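PDB 5HQA: alpha-glucosidase from Pseudoalteromonas sp. K8, which hydrolyses alpha-glucosides as a chloride-activated family 97 glycoside hydrolase that binds calcium and holds acarbose in its sugar pocket. Local coordinates for residues Y112-Q117 with G222-P227; N122-K127 with A217-G222. All blocks are in the same frame, centred on the assembly; numbering follows the deposited sequence.

Contact 1. Residues Y112-Q117 with G222-P227; sequences YEVPKQ and GAFNTP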
# COMPACT_ATOMS: atom_id res chain seq x y z
N TYR A 112 22.07 5.94 4.18
CA TYR A 112 23.19 6.72 4.67
C TYR A 112 23.12 6.80 6.18
O TYR A 112 22.04 6.90 6.76
CB TYR A 112 23.15 8.14 4.13
CG TYR A 112 23.19 8.30 2.63
CD1 TYR A 112 22.05 8.10 1.85
CD2 TYR A 112 24.35 8.74 1.99
CE1 TYR A 112 22.08 8.30 0.47
CE2 TYR A 112 24.39 8.94 0.63
CZ TYR A 112 23.25 8.73 -0.13
OH TYR A 112 23.31 8.95 -1.49
N GLU A 113 24.29 6.77 6.82
CA GLU A 113 24.40 6.99 8.25
C GLU A 113 25.46 8.07 8.44
O GLU A 113 26.65 7.83 8.22
CB GLU A 113 24.75 5.69 8.99
CG GLU A 113 23.63 4.65 8.82
CD GLU A 113 23.95 3.29 9.40
OE1 GLU A 113 25.02 3.13 10.04
OE2 GLU A 113 23.13 2.36 9.21
N VAL A 114 25.01 9.27 8.79
CA VAL A 114 25.89 10.42 8.95
C VAL A 114 26.15 10.60 10.44
O VAL A 114 25.21 10.92 11.19
CB VAL A 114 25.29 11.69 8.34
CG1 VAL A 114 26.27 12.85 8.50
CG2 VAL A 114 24.99 11.46 6.87
N PRO A 115 27.38 10.41 10.91
CA PRO A 115 27.64 10.44 12.35
C PRO A 115 27.84 11.85 12.86
O PRO A 115 28.03 12.81 12.11
CB PRO A 115 28.95 9.65 12.45
CG PRO A 115 29.68 10.07 11.20
CD PRO A 115 28.60 10.15 10.13
N LYS A 116 27.83 11.97 14.19
CA LYS A 116 28.21 13.21 14.84
C LYS A 116 29.60 13.65 14.37
O LYS A 116 30.53 12.84 14.32
CB LYS A 116 28.20 13.03 16.36
CG LYS A 116 28.62 14.26 17.15
CD LYS A 116 28.64 13.95 18.64
CE LYS A 116 29.09 15.15 19.45
NZ LYS A 116 29.24 14.79 20.88
N GLN A 117 29.72 14.92 14.01
CA GLN A 117 31.00 15.46 13.57
C GLN A 117 30.98 16.97 13.68
O GLN A 117 29.92 17.60 13.61
CB GLN A 117 31.33 15.04 12.14
CG GLN A 117 30.28 15.44 11.13
CD GLN A 117 30.43 14.65 9.85
OE1 GLN A 117 31.27 14.97 9.01
NE2 GLN A 117 29.63 13.60 9.71
N GLY A 222 22.15 17.54 13.86
CA GLY A 222 23.24 16.64 14.17
C GLY A 222 23.17 15.35 13.37
O GLY A 222 22.62 15.31 12.27
N ALA A 223 23.75 14.30 13.94
CA ALA A 223 23.81 13.01 13.26
C ALA A 223 22.42 12.58 12.79
O ALA A 223 21.42 12.79 13.47
CB ALA A 223 24.39 11.95 14.19
N PHE A 224 22.37 11.98 11.60
CA PHE A 224 21.10 11.50 11.07
C PHE A 224 21.36 10.33 10.13
O PHE A 224 22.47 10.15 9.62
CB PHE A 224 20.35 12.61 10.32
CG PHE A 224 21.01 13.04 9.03
CD1 PHE A 224 21.99 14.02 9.04
CD2 PHE A 224 20.64 12.48 7.81
CE1 PHE A 224 22.59 14.43 7.86
CE2 PHE A 224 21.25 12.88 6.63
CZ PHE A 224 22.22 13.85 6.66
N ASN A 225 20.30 9.56 9.90
CA ASN A 225 20.27 8.52 8.88
C ASN A 225 19.18 8.87 7.88
O ASN A 225 18.28 9.66 8.17
CB ASN A 225 19.99 7.14 9.48
CG ASN A 225 20.98 6.76 10.56
OD1 ASN A 225 22.13 7.21 10.55
ND2 ASN A 225 20.55 5.94 11.50
N THR A 226 19.26 8.29 6.68
CA THR A 226 18.15 8.34 5.74
C THR A 226 17.28 7.11 5.90
O THR A 226 17.69 6.11 6.51
CB THR A 226 18.67 8.41 4.31
OG1 THR A 226 19.31 7.18 3.98
CG2 THR A 226 19.64 9.58 4.11
N PRO A 227 16.08 7.12 5.34
CA PRO A 227 15.36 5.86 5.13
C PRO A 227 16.16 4.95 4.21
O PRO A 227 17.12 5.37 3.56
CB PRO A 227 14.03 6.29 4.49
CG PRO A 227 13.90 7.77 4.82
CD PRO A 227 15.31 8.28 4.85

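Contact 2. Residues N122-K127 with A217-G222; sequences NIEITK and AVKKQG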
# COMPACT_ATOMS: atom_id res chain seq x y z
N ASN A 122 22.52 22.19 13.12
CA ASN A 122 21.19 22.26 12.53
C ASN A 122 21.36 22.33 11.02
O ASN A 122 21.86 23.33 10.50
CB ASN A 122 20.41 23.46 13.06
CG ASN A 122 20.15 23.35 14.53
OD1 ASN A 122 19.62 22.35 15.01
ND2 ASN A 122 20.55 24.38 15.27
N ILE A 123 20.97 21.28 10.32
CA ILE A 123 21.20 21.24 8.88
C ILE A 123 19.87 21.08 8.17
O ILE A 123 18.87 20.62 8.73
CB ILE A 123 22.20 20.14 8.47
CG1 ILE A 123 21.71 18.77 8.90
CG2 ILE A 123 23.57 20.41 9.06
CD1 ILE A 123 21.23 17.96 7.76
N GLU A 124 19.86 21.50 6.91
CA GLU A 124 18.69 21.37 6.05
C GLU A 124 19.16 20.78 4.73
O GLU A 124 19.88 21.44 3.97
CB GLU A 124 18.01 22.73 5.85
CG GLU A 124 17.53 23.33 7.16
CD GLU A 124 16.83 24.66 6.96
OE1 GLU A 124 15.61 24.74 7.22
OE2 GLU A 124 17.50 25.62 6.52
N ILE A 125 18.77 19.54 4.47
CA ILE A 125 19.09 18.92 3.20
C ILE A 125 18.27 19.58 2.11
O ILE A 125 17.04 19.69 2.22
CB ILE A 125 18.82 17.41 3.25
CG1 ILE A 125 19.71 16.73 4.29
CG2 ILE A 125 19.00 16.77 1.86
CD1 ILE A 125 19.28 15.32 4.58
N THR A 126 18.94 20.02 1.04
CA THR A 126 18.26 20.55 -0.13
C THR A 126 18.29 19.59 -1.31
O THR A 126 17.46 19.73 -2.21
CB THR A 126 18.88 21.88 -0.55
OG1 THR A 126 20.29 21.71 -0.71
CG2 THR A 126 18.62 22.94 0.52
N LYS A 127 19.21 18.63 -1.32
CA LYS A 127 19.21 17.62 -2.37
C LYS A 127 19.89 16.37 -1.84
O LYS A 127 20.95 16.45 -1.21
CB LYS A 127 19.92 18.11 -3.64
CG LYS A 127 19.71 17.19 -4.84
CD LYS A 127 20.20 17.83 -6.13
CE LYS A 127 19.52 19.16 -6.37
NZ LYS A 127 18.05 19.04 -6.55
N ALA A 217 14.31 20.35 1.86
CA ALA A 217 13.74 19.01 1.87
C ALA A 217 13.63 18.43 3.29
O ALA A 217 12.55 18.01 3.70
CB ALA A 217 14.55 18.08 0.98
N VAL A 218 14.74 18.38 4.02
CA VAL A 218 14.77 17.66 5.30
C VAL A 218 15.50 18.50 6.34
O VAL A 218 16.64 18.92 6.11
CB VAL A 218 15.45 16.28 5.20
CG1 VAL A 218 15.36 15.56 6.56
CG2 VAL A 218 14.83 15.45 4.09
N LYS A 219 14.87 18.70 7.49
CA LYS A 219 15.48 19.38 8.62
C LYS A 219 15.98 18.34 9.62
O LYS A 219 15.22 17.47 10.06
CB LYS A 219 14.46 20.31 9.29
CG LYS A 219 13.84 21.32 8.33
CD LYS A 219 12.66 22.06 8.97
CE LYS A 219 12.07 23.09 8.02
NZ LYS A 219 10.87 23.75 8.60
N LYS A 220 17.27 18.42 9.96
CA LYS A 220 17.87 17.53 10.95
C LYS A 220 18.72 18.35 11.91
O LYS A 220 19.18 19.45 11.60
CB LYS A 220 18.74 16.44 10.30
CG LYS A 220 17.98 15.44 9.43
CD LYS A 220 17.14 14.48 10.28
CE LYS A 220 16.61 13.33 9.43
NZ LYS A 220 15.89 12.32 10.26
N GLN A 221 18.93 17.80 13.10
CA GLN A 221 19.87 18.37 14.05
C GLN A 221 20.93 17.32 14.35
O GLN A 221 20.64 16.30 14.99
CB GLN A 221 19.17 18.82 15.32
CG GLN A 221 20.09 19.50 16.30
CD GLN A 221 19.36 19.97 17.53
OE1 GLN A 221 19.09 19.17 18.44
NE2 GLN A 221 19.02 21.25 17.57
N GLY A 222 22.15 17.54 13.86
CA GLY A 222 23.24 16.64 14.17
C GLY A 222 23.17 15.35 13.37
O GLY A 222 22.62 15.31 12.27

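Contact 1. Residues Y112-Q117 with G222-P227
Tyr112 meets Thr226 where strands 107-114 and 224-234 run antiparallel in one sheet of the N-terminal family 97 domain, a mutarotase-like beta-sandwich. The tyrosine CB lies 3.8 Å from Thr226 CG2, and CG is also near that methyl. Further out, Tyr112 CD1 touches both branches of the threonine, with Thr226 OG1 3.6 Å away at the ring edge and in its plane. The ring also meets that of Phe40 on strand 30-42, and Tyr112 OH ends in hydrogen bonds with Thr130 and the backbone of Gly39, both on the opposing sheet.

The threonine hydroxyl also works for the backbone. With OG1 between its own N and carbonyl carbon (chi1 68°), Thr226 OG1 accepts from Tyr112 N at 3.0 Å and donates to Pro227 O at 2.9 Å, while Thr226 N returns a bond to Tyr112 O. Two residues along, Val114 and Phe224 form a hydrogen-bonded pair whose shorter bond, Val114 N to Phe224 O, is 2.8 Å. Their side chains point the same way, into the space between the sheets, where Phe40 meets the Phe224 ring edge-to-face. Glu113 and Asn225 occupy the other surface, and the glutamate carboxylate forms salt bridges with Arg100 and Arg111. Between valine and phenylalanine is a CH-pi interaction: Val114 CG2 sits over one face of the Phe224 ring, 4.0 Å from its centroid and 25° off the normal.

Contact 2. Residues N122-K127 with A217-G222
Ile125 O is gripped by two consecutive backbone amides: Ala217 N at 2.8 Å, nearly in line with the carbonyl, and Val218 N at 3.2 Å, in the carbonyl plane on a lone pair. Ala217 and Val218 thus share one partner in a classic beta bulge, which ends the regular antiparallel pairing of strands 122-134 and 218-221.

At the far end, Gln221 NE2 gives Asn122 OD1 a 2.9 Å hydrogen bond on an in-plane lone pair. The two side chains run alongside each other with their amide planes turned 42° apart. Glu124 and Lys219 are neighbours on this same face, but Glu124 OE1 stays 5.0 Å from Lys219 NZ, and the lysine instead makes a cation-pi contact with Trp212.

The other face is mostly apolar. Ile125 CD1 packs 4.0 Å from Val218 CB. In Ile123, chi1 of 58° turns CG1 toward the neighbouring strand; its CD1 lies 3.9 Å from Lys220 CB. The pairing is therefore amphipathic: amides, Glu124 and Lys219 line one face, while on the inner face the stem of Lys220 joins the isoleucine and valine carbons as hydrocarbon and its ammonium is led off to a salt bridge with Asp191.

How the contacts relate
The two contacts lie 10 Å apart, centre to centre, in the N-terminal domain, one in each of its two large antiparallel sheets. Along the chain the order is 112-117, 122-127, 217-222, 222-227, so contact 2 falls within the span that contact 1 brackets. Strand 107-114 leads on to 122-134 and strand 218-221 to 224-234, each step passing from one sheet to the other; the second turns at Gly222, which both contacts share and which has positive phi. Between the layers, Phe224 CE2 lies 3.7 Å from Ile125 CD1, and Phe224 CE1 3.8 Å from Ile123 CD1. The two contacts thus tie the facing sheets through side-chain packing, away from the calcium and sugar sites.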